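Local coordinates for mycobacterium tuberculosis paralogous family 11 (Mycobacterium smegmatis, PDB 4Y9I), which probably reduces quinones with the reduced form of coenzyme F420, as a member of the F420H2-dependent quinone reductase family, at residues 37-42 with 106-111; 30-35 with 83-88; 15-20 with 55-60. All blocks are in the same frame, centred on the assembly; numbering follows the deposited sequence.

Contact 1 of 3, residues 37-42 with 106-111; sequences AMVASK and RLIPVF
Met38 and Phe111 form an antiparallel hydrogen-bonded pair, and Val39 with Val110 the non-hydrogen-bonded pair next to it, where the CA atoms of Val39 and Val110 close to 4.6 Å. Met38 N donates a hydrogen bond to Phe111 O at 2.8 Å, and Phe111 N donates one to Met38 O at 3.0 Å. A third backbone bond, Ala40 N to Pro109 O at 2.9 Å, continues the pairing past the end of strand 35-39. Ala40 is the centre of an inverse gamma turn, which diverts the chain after this last bond.

The side chains divide between the two faces of the sheet. On the face of Met38 and Phe111, the CB atoms of this pair meet at 4.1 Å. With CG of Phe111 anti to its carbonyl carbon (chi1 -63°), the ring extends beside the neighbouring strand, so that Met38 O and the methyl of Ala40 both lie at its edge. Ala40 CB also touches Pro109 CB, 3.9 Å away. On the face of Val39 and Val110, Val110 CG1 reaches Ala37 CB at 3.8 Å, while the Val39 and Ile108 side chains cross obliquely, Val39 CG1 meeting Ile108 CG2. That same Ile108 methyl lies 3.6 Å from Ala40 O, at the gamma turn.

This pairing joins strands 35-39 and 110-113 in the closed antiparallel barrel. Helix 51-57 covers Met38, Ala40 and Phe111 through Trp51 and Val55; on the other face Val39 and Ile108 pack against Trp87 of helix 80-93, and helix 96-102 adds Tyr97 beside Val39 and Tyr100 beside Ile108.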
loop_
_atom_site.group_PDB
_atom_site.type_symbol
_atom_site.label_atom_id
_atom_site.label_comp_id
_atom_site.label_asym_id
_atom_site.label_seq_id
_atom_site.Cartn_x
_atom_site.Cartn_y
_atom_site.Cartn_z
ATOM N N ALA A 37 4.493 -0.810 -3.464
ATOM C CA ALA A 37 3.064 -0.658 -3.669
ATOM C C ALA A 37 2.218 -0.885 -2.408
ATOM O O ALA A 37 2.515 -1.791 -1.606
ATOM C CB ALA A 37 2.551 -1.568 -4.779
ATOM N N MET A 38 1.168 -0.081 -2.239
ATOM C CA MET A 38 0.142 -0.283 -1.191
ATOM C C MET A 38 -1.089 -0.795 -1.942
ATOM O O MET A 38 -1.751 -0.027 -2.714
ATOM C CB MET A 38 -0.220 1.021 -0.539
ATOM C CG MET A 38 0.964 1.717 0.167
ATOM S SD MET A 38 0.562 3.295 0.919
ATOM C CE MET A 38 -0.265 2.697 2.362
ATOM N N VAL A 39 -1.449 -2.029 -1.748
ATOM C CA VAL A 39 -2.670 -2.605 -2.385
ATOM C C VAL A 39 -3.835 -2.342 -1.445
ATOM O O VAL A 39 -3.871 -2.805 -0.318
ATOM C CB VAL A 39 -2.495 -4.082 -2.655
ATOM C CG1 VAL A 39 -3.786 -4.686 -3.209
ATOM C CG2 VAL A 39 -1.291 -4.314 -3.557
ATOM N N ALA A 40 -4.783 -1.494 -1.914
ATOM C CA ALA A 40 -5.926 -1.058 -1.103
ATOM C C ALA A 40 -7.102 -2.058 -1.125
ATOM O O ALA A 40 -8.196 -1.721 -1.521
ATOM C CB ALA A 40 -6.380 0.371 -1.535
ATOM N N SER A 41 -6.795 -3.307 -0.755
ATOM C CA SER A 41 -7.811 -4.297 -0.526
ATOM C C SER A 41 -8.163 -4.238 0.901
ATOM O O SER A 41 -7.607 -3.453 1.648
ATOM C CB SER A 41 -7.338 -5.641 -0.918
ATOM O OG SER A 41 -6.116 -5.959 -0.313
ATOM N N LYS A 42 -9.118 -5.051 1.282
ATOM C CA LYS A 42 -9.579 -5.136 2.631
ATOM C C LYS A 42 -9.931 -6.603 2.905
ATOM O O LYS A 42 -11.070 -6.934 3.318
ATOM C CB LYS A 42 -10.830 -4.273 2.887
ATOM C CG LYS A 42 -10.957 -3.972 4.346
ATOM C CD LYS A 42 -12.250 -3.311 4.755
ATOM C CE LYS A 42 -12.520 -3.661 6.216
ATOM N NZ LYS A 42 -11.543 -3.156 7.164
ATOM N N ARG A 106 -14.825 -3.517 -9.805
ATOM C CA ARG A 106 -13.971 -2.334 -9.694
ATOM C C ARG A 106 -12.527 -2.721 -9.358
ATOM O O ARG A 106 -12.293 -3.473 -8.394
ATOM C CB ARG A 106 -14.540 -1.472 -8.611
ATOM C CG ARG A 106 -13.762 -0.290 -8.196
ATOM C CD ARG A 106 -14.570 0.428 -7.100
ATOM N NE ARG A 106 -15.852 0.968 -7.623
ATOM C CZ ARG A 106 -15.975 2.143 -8.271
ATOM N NH1 ARG A 106 -14.897 2.937 -8.510
ATOM N NH2 ARG A 106 -17.161 2.501 -8.698
ATOM N N LEU A 107 -11.580 -2.211 -10.127
ATOM C CA LEU A 107 -10.151 -2.528 -9.865
ATOM C C LEU A 107 -9.833 -2.129 -8.451
ATOM O O LEU A 107 -10.148 -0.985 -7.955
ATOM C CB LEU A 107 -9.213 -1.793 -10.802
ATOM C CG LEU A 107 -9.219 -2.233 -12.245
ATOM C CD1 LEU A 107 -8.267 -1.410 -13.065
ATOM C CD2 LEU A 107 -8.952 -3.712 -12.432
ATOM N N ILE A 108 -9.112 -3.033 -7.775
ATOM C CA ILE A 108 -8.591 -2.688 -6.436
ATOM C C ILE A 108 -7.546 -1.565 -6.608
ATOM O O ILE A 108 -6.602 -1.716 -7.368
ATOM C CB ILE A 108 -7.999 -3.942 -5.739
ATOM C CG1 ILE A 108 -9.102 -4.936 -5.428
ATOM C CG2 ILE A 108 -7.249 -3.613 -4.450
ATOM C CD1 ILE A 108 -8.629 -6.325 -5.093
ATOM N N PRO A 109 -7.695 -0.472 -5.854
ATOM C CA PRO A 109 -6.679 0.590 -6.042
ATOM C C PRO A 109 -5.310 0.094 -5.621
ATOM O O PRO A 109 -5.202 -0.644 -4.619
ATOM C CB PRO A 109 -7.154 1.711 -5.123
ATOM C CG PRO A 109 -8.640 1.443 -4.935
ATOM C CD PRO A 109 -8.780 -0.067 -4.963
ATOM N N VAL A 110 -4.274 0.570 -6.319
ATOM C CA VAL A 110 -2.867 0.307 -5.960
ATOM C C VAL A 110 -2.214 1.625 -6.000
ATOM O O VAL A 110 -2.249 2.319 -7.051
ATOM C CB VAL A 110 -2.181 -0.672 -6.926
ATOM C CG1 VAL A 110 -0.800 -1.002 -6.494
ATOM C CG2 VAL A 110 -3.091 -1.912 -7.048
ATOM N N PHE A 111 -1.512 1.947 -4.904
ATOM C CA PHE A 111 -0.679 3.132 -4.837
ATOM C C PHE A 111 0.795 2.756 -4.991
ATOM O O PHE A 111 1.282 1.815 -4.342
ATOM C CB PHE A 111 -0.843 3.836 -3.473
ATOM C CG PHE A 111 -2.214 4.358 -3.191
ATOM C CD1 PHE A 111 -3.218 3.503 -2.776
ATOM C CD2 PHE A 111 -2.535 5.710 -3.393
ATOM C CE1 PHE A 111 -4.501 3.972 -2.558
ATOM C CE2 PHE A 111 -3.849 6.164 -3.195
ATOM C CZ PHE A 111 -4.826 5.313 -2.746
#

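Contact 2 of 3, residues 30-35 with 83-88; sequences VEENGK and REHWWK
The Trp86 indole has Glu32 OE1 above one face, 4.1 Å from the ring plane and displaced toward the rim, while the carbonyl oxygens Val30 O and Lys35 O lie at its edge. Of these, Lys35 O is 3.5 Å from Trp86 CH2. The CB atoms of Glu32 and Lys35 also converge on CH2, Glu32 CB at 3.7 Å, and Val30 CG1 reaches CE3, two atoms round the six-membered ring. The imidazole of His85 is met at its edge by the carboxylate of Glu32, the two planes only 28° apart, and Trp86 NE1 of the same helix also lies in plane at the imidazole edge.

This His-carboxylate hydrogen bond runs from His85 NE2 to Glu32 OE1 at 2.7 Å. It is nearly straight, 172° at the proton, uses the syn lone pair of OE1 and lies in the ring plane. CG of Glu32 stands opposite its backbone N (chi1 -179°), and the extended chain carries the carboxylate past the indole to the histidine.

Helix 80-93 packs here on the barrel hairpin of strands 22-32 and 35-39, at its type I' turn, Glu32 to Lys35. Two backbone bonds between Glu32 and Lys35 close the turn, and Gly34 N adds a bond to Glu31 OE2 at 2.9 Å. Beyond the hairpin, the indole also packs on Ala37 and on Ile112 of strand 110-113. The ammonium of Lys35 leads away from the helix to a salt bridge with Glu114.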
loop_
_atom_site.group_PDB
_atom_site.type_symbol
_atom_site.label_atom_id
_atom_site.label_comp_id
_atom_site.label_asym_id
_atom_site.label_seq_id
_atom_site.Cartn_x
_atom_site.Cartn_y
_atom_site.Cartn_z
ATOM N N VAL A 30 5.483 -5.405 -1.640
ATOM C CA VAL A 30 5.450 -5.441 -3.117
ATOM C C VAL A 30 6.439 -4.358 -3.538
ATOM O O VAL A 30 6.181 -3.165 -3.382
ATOM C CB VAL A 30 4.063 -5.146 -3.643
ATOM C CG1 VAL A 30 4.072 -5.211 -5.147
ATOM C CG2 VAL A 30 3.050 -6.128 -3.034
ATOM N N GLU A 31 7.625 -4.765 -3.997
ATOM C CA GLU A 31 8.769 -3.862 -4.158
ATOM C C GLU A 31 9.388 -4.047 -5.499
ATOM O O GLU A 31 9.451 -5.155 -5.997
ATOM C CB GLU A 31 9.799 -4.030 -3.008
ATOM C CG GLU A 31 10.969 -3.049 -3.062
ATOM C CD GLU A 31 12.131 -3.445 -3.951
ATOM O OE1 GLU A 31 12.188 -4.588 -4.460
ATOM O OE2 GLU A 31 12.968 -2.551 -4.107
ATOM N N GLU A 32 9.894 -2.950 -6.081
ATOM C CA GLU A 32 10.678 -2.992 -7.305
ATOM C C GLU A 32 11.534 -1.767 -7.419
ATOM O O GLU A 32 11.054 -0.643 -7.405
ATOM C CB GLU A 32 9.781 -3.127 -8.521
ATOM C CG GLU A 32 10.522 -3.210 -9.863
ATOM C CD GLU A 32 9.536 -3.383 -11.014
ATOM O OE1 GLU A 32 8.848 -2.407 -11.397
ATOM O OE2 GLU A 32 9.463 -4.538 -11.482
ATOM N N ASN A 33 12.826 -2.009 -7.508
ATOM C CA ASN A 33 13.804 -0.906 -7.741
ATOM C C ASN A 33 13.604 0.286 -6.795
ATOM O O ASN A 33 13.797 1.487 -7.157
ATOM C CB ASN A 33 13.834 -0.518 -9.211
ATOM C CG ASN A 33 14.299 -1.648 -10.096
ATOM O OD1 ASN A 33 15.102 -2.468 -9.645
ATOM N ND2 ASN A 33 13.843 -1.707 -11.344
ATOM N N GLY A 34 13.335 -0.062 -5.521
ATOM C CA GLY A 34 13.232 0.901 -4.450
ATOM C C GLY A 34 11.913 1.594 -4.261
ATOM O O GLY A 34 11.820 2.491 -3.395
ATOM N N LYS A 35 10.935 1.241 -5.100
ATOM C CA LYS A 35 9.552 1.696 -4.957
ATOM C C LYS A 35 8.691 0.584 -4.430
ATOM O O LYS A 35 8.967 -0.621 -4.624
ATOM C CB LYS A 35 9.016 2.261 -6.281
ATOM C CG LYS A 35 9.857 3.450 -6.783
ATOM C CD LYS A 35 9.224 4.187 -7.976
ATOM C CE LYS A 35 10.009 5.502 -8.289
ATOM N NZ LYS A 35 9.265 6.316 -9.290
ATOM N N ARG A 83 -0.534 0.560 -13.377
ATOM C CA ARG A 83 -1.261 -0.211 -12.363
ATOM C C ARG A 83 -1.184 -1.685 -12.649
ATOM O O ARG A 83 -0.999 -2.523 -11.764
ATOM C CB ARG A 83 -2.728 0.184 -12.250
ATOM C CG ARG A 83 -3.384 -0.505 -11.065
ATOM C CD ARG A 83 -4.887 -0.443 -11.143
ATOM N NE ARG A 83 -5.422 -1.388 -10.192
ATOM C CZ ARG A 83 -5.457 -2.718 -10.322
ATOM N NH1 ARG A 83 -5.147 -3.318 -11.463
ATOM N NH2 ARG A 83 -5.992 -3.455 -9.369
ATOM N N GLU A 84 -1.382 -2.037 -13.902
ATOM C CA GLU A 84 -1.319 -3.429 -14.266
ATOM C C GLU A 84 0.002 -4.051 -13.897
ATOM O O GLU A 84 0.056 -5.167 -13.485
ATOM C CB GLU A 84 -1.713 -3.659 -15.764
ATOM C CG GLU A 84 -3.162 -3.280 -16.038
ATOM C CD GLU A 84 -4.241 -3.789 -14.995
ATOM O OE1 GLU A 84 -4.619 -4.983 -15.070
ATOM O OE2 GLU A 84 -4.755 -3.009 -14.126
ATOM N N HIS A 85 1.067 -3.297 -14.122
ATOM C CA HIS A 85 2.402 -3.804 -13.837
ATOM C C HIS A 85 2.563 -4.107 -12.328
ATOM O O HIS A 85 3.015 -5.191 -11.955
ATOM C CB HIS A 85 3.413 -2.767 -14.289
ATOM C CG HIS A 85 4.797 -3.067 -13.854
ATOM N ND1 HIS A 85 5.517 -4.146 -14.321
ATOM C CD2 HIS A 85 5.604 -2.453 -12.961
ATOM C CE1 HIS A 85 6.700 -4.172 -13.735
ATOM N NE2 HIS A 85 6.767 -3.168 -12.890
ATOM N N TRP A 86 2.191 -3.152 -11.499
ATOM C CA TRP A 86 2.309 -3.338 -10.064
ATOM C C TRP A 86 1.318 -4.382 -9.543
ATOM O O TRP A 86 1.616 -5.053 -8.568
ATOM C CB TRP A 86 2.209 -1.997 -9.350
ATOM C CG TRP A 86 3.452 -1.216 -9.518
ATOM C CD1 TRP A 86 3.715 -0.272 -10.468
ATOM C CD2 TRP A 86 4.603 -1.259 -8.681
ATOM N NE1 TRP A 86 4.973 0.212 -10.318
ATOM C CE2 TRP A 86 5.534 -0.326 -9.202
ATOM C CE3 TRP A 86 4.950 -1.960 -7.526
ATOM C CZ2 TRP A 86 6.779 -0.121 -8.611
ATOM C CZ3 TRP A 86 6.176 -1.717 -6.972
ATOM C CH2 TRP A 86 7.039 -0.804 -7.494
ATOM N N TRP A 87 0.154 -4.461 -10.169
ATOM C CA TRP A 87 -0.798 -5.571 -9.839
ATOM C C TRP A 87 -0.165 -6.933 -10.041
ATOM O O TRP A 87 -0.311 -7.835 -9.206
ATOM C CB TRP A 87 -2.122 -5.408 -10.599
ATOM C CG TRP A 87 -3.114 -6.447 -10.171
ATOM C CD1 TRP A 87 -3.523 -7.510 -10.928
ATOM C CD2 TRP A 87 -3.789 -6.563 -8.907
ATOM N NE1 TRP A 87 -4.439 -8.275 -10.209
ATOM C CE2 TRP A 87 -4.618 -7.730 -8.980
ATOM C CE3 TRP A 87 -3.789 -5.814 -7.728
ATOM C CZ2 TRP A 87 -5.412 -8.141 -7.922
ATOM C CZ3 TRP A 87 -4.625 -6.212 -6.695
ATOM C CH2 TRP A 87 -5.376 -7.387 -6.796
ATOM N N LYS A 88 0.515 -7.117 -11.161
ATOM C CA LYS A 88 1.195 -8.379 -11.447
ATOM C C LYS A 88 2.212 -8.671 -10.322
ATOM O O LYS A 88 2.292 -9.775 -9.828
ATOM C CB LYS A 88 1.911 -8.257 -12.807
ATOM C CG LYS A 88 2.632 -9.520 -13.222
ATOM C CD LYS A 88 3.660 -9.291 -14.332
ATOM C CE LYS A 88 4.899 -8.530 -13.847
ATOM N NZ LYS A 88 5.990 -8.626 -14.843
#

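Contact 3 of 3, residues 15-20 with 55-60; sequences TGAKSG and VKANPT. With PO4 (phosphate ion), chain B.
Thr15, at the end of strand 9-15, is held by Asn58, the residue that leaves helix 51-57 and forms an Asx turn: Asn58 OD1 accepts from Thr60 N at 3.1 Å. With the oxygen engaged there, the amide nitrogen serves the facing loop, and Asn58 ND2 donates to Thr15 O at 2.9 Å. The bond is bent, 151° at the proton, and ND2 approaches from above the carbonyl plane of Thr15. Asn58 has CG anti to its backbone N (chi1 -180°), which directs the amide toward Thr15.

Two waters complete the link at Thr15. One accepts from Thr15 N and donates to both Asn58 O and Thr60 O; the other lies between Thr15 OG1 and Thr60 O. The hydroxyl of Thr15 is also hydrogen-bonded to Lys22, on the strand that follows the loop.

Gly16 starts the turn of the chain, and its O accepts from Gly20 N, closing the loop upon itself. Ala17 turns its methyl toward the helix end, where its CB lies 3.9 Å from Ala57 CB and slightly farther from Asn58 CB.

The turn from Gly16 to Ser19 curls round a phosphate ion, probably taken up from the crystallisation liquor, with Gly16 C 3.1 Å from phosphate O4. The backbone amides of Lys18 and Ser19 both point at this one oxygen, with Lys18 N 2.7 Å from it, and Arg23 binds the ion as well. The Ser19 hydroxyl, which is also hydrogen-bonded to Lys21 N, takes a different oxygen: Ser19 OG is hydrogen-bonded to phosphate O1 at 2.5 Å.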
loop_
_atom_site.group_PDB
_atom_site.type_symbol
_atom_site.label_atom_id
_atom_site.label_comp_id
_atom_site.label_asym_id
_atom_site.label_seq_id
_atom_site.Cartn_x
_atom_site.Cartn_y
_atom_site.Cartn_z
ATOM N N THR A 15 -0.168 10.081 7.834
ATOM C CA THR A 15 -0.368 11.234 8.704
ATOM C C THR A 15 -1.692 11.866 8.419
ATOM O O THR A 15 -1.992 12.190 7.291
ATOM C CB THR A 15 0.762 12.257 8.505
ATOM O OG1 THR A 15 2.000 11.611 8.793
ATOM C CG2 THR A 15 0.506 13.442 9.413
ATOM N N GLY A 16 -2.478 12.076 9.472
ATOM C CA GLY A 16 -3.810 12.645 9.279
ATOM C C GLY A 16 -3.746 14.063 8.723
ATOM O O GLY A 16 -2.993 14.894 9.163
ATOM N N ALA A 17 -4.535 14.265 7.670
ATOM C CA ALA A 17 -4.542 15.538 6.971
ATOM C C ALA A 17 -5.112 16.661 7.846
ATOM O O ALA A 17 -4.791 17.827 7.629
ATOM C CB ALA A 17 -5.353 15.436 5.685
ATOM N N LYS A 18 -5.983 16.301 8.771
ATOM C CA LYS A 18 -6.636 17.308 9.652
ATOM C C LYS A 18 -5.953 17.409 11.020
ATOM O O LYS A 18 -5.777 18.520 11.583
ATOM C CB LYS A 18 -8.109 16.977 9.840
ATOM C CG LYS A 18 -8.932 17.195 8.580
ATOM C CD LYS A 18 -10.401 16.941 8.839
ATOM C CE LYS A 18 -11.092 17.771 9.929
ATOM N NZ LYS A 18 -12.541 17.412 9.899
ATOM N N SER A 19 -5.593 16.263 11.571
ATOM C CA SER A 19 -5.075 16.161 12.940
ATOM C C SER A 19 -3.589 16.067 13.086
ATOM O O SER A 19 -3.080 16.299 14.162
ATOM C CB SER A 19 -5.659 14.919 13.632
ATOM O OG SER A 19 -5.138 13.704 13.088
ATOM N N GLY A 20 -2.912 15.561 12.064
ATOM C CA GLY A 20 -1.521 15.200 12.135
ATOM C C GLY A 20 -1.243 13.833 12.795
ATOM O O GLY A 20 -0.099 13.494 13.037
ATOM N N VAL A 55 -4.555 8.282 2.537
ATOM C CA VAL A 55 -3.412 8.496 1.671
ATOM C C VAL A 55 -3.805 9.368 0.483
ATOM O O VAL A 55 -2.931 9.945 -0.137
ATOM C CB VAL A 55 -2.705 7.171 1.206
ATOM C CG1 VAL A 55 -2.089 6.490 2.400
ATOM C CG2 VAL A 55 -3.662 6.214 0.493
ATOM N N LYS A 56 -5.086 9.450 0.153
ATOM C CA LYS A 56 -5.458 10.386 -0.893
ATOM C C LYS A 56 -5.534 11.826 -0.346
ATOM O O LYS A 56 -5.028 12.762 -0.967
ATOM C CB LYS A 56 -6.760 9.923 -1.523
ATOM C CG LYS A 56 -6.626 8.606 -2.325
ATOM C CD LYS A 56 -7.987 8.076 -2.794
ATOM C CE LYS A 56 -8.779 9.167 -3.524
ATOM N NZ LYS A 56 -10.195 8.928 -3.920
ATOM N N ALA A 57 -6.029 11.959 0.879
ATOM C CA ALA A 57 -6.061 13.312 1.524
ATOM C C ALA A 57 -4.691 13.832 1.837
ATOM O O ALA A 57 -4.423 15.039 1.742
ATOM C CB ALA A 57 -6.878 13.304 2.764
ATOM N N ASN A 58 -3.784 12.917 2.215
ATOM C CA ASN A 58 -2.408 13.273 2.486
ATOM C C ASN A 58 -1.436 12.245 1.919
ATOM O O ASN A 58 -1.183 11.209 2.526
ATOM C CB ASN A 58 -2.147 13.458 3.964
ATOM C CG ASN A 58 -0.707 13.831 4.206
ATOM O OD1 ASN A 58 0.098 14.156 3.293
ATOM N ND2 ASN A 58 -0.360 13.862 5.498
ATOM N N PRO A 59 -0.947 12.463 0.695
ATOM C CA PRO A 59 -0.098 11.441 0.080
ATOM C C PRO A 59 1.299 11.221 0.697
ATOM O O PRO A 59 2.032 10.339 0.225
ATOM C CB PRO A 59 0.086 11.975 -1.354
ATOM C CG PRO A 59 -1.131 12.866 -1.580
ATOM C CD PRO A 59 -1.359 13.502 -0.241
ATOM N N THR A 60 1.708 11.999 1.700
ATOM C CA THR A 60 3.051 11.885 2.260
ATOM C C THR A 60 3.024 10.652 3.206
ATOM O O THR A 60 2.334 10.649 4.207
ATOM C CB THR A 60 3.423 13.096 3.059
ATOM O OG1 THR A 60 3.278 14.250 2.221
ATOM C CG2 THR A 60 4.834 12.998 3.605
HETATM P P PO4 B . -7.332 12.875 10.565
HETATM O O1 PO4 B . -7.030 12.417 12.006
HETATM O O2 PO4 B . -7.176 11.698 9.527
HETATM O O3 PO4 B . -8.846 13.329 10.545
HETATM O O4 PO4 B . -6.506 14.032 10.170
HETATM O O HOH W 1 -0.256 10.084 4.928
HETATM O O HOH W 2 3.135 10.083 6.745
#

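Overall arrangement
From the N terminus, strand 9-15 leads into the loop 15-20, which contact 3 ties to the end of helix 51-57, closing a loop of 34 residues. Within that loop, the hairpin of strands 22-32 and 35-39 supplies segments 30-35 and 37-42; contact 2 joins the first to helix 80-93 across 47 residues, and contact 1 the second to the start of strand 110-113 across 63. Every pair of contacts crosses along the chain; none nests. Contacts 1 and 2 touch, with Ile108 against Trp87 and Ile108 O hydrogen-bonded to Arg83. Contact 1 also meets contact 3 where Phe111 packs on Val55. Contacts 2 and 3 lie on opposite sides of the chain's centre, their nearest atoms about 12 Å apart.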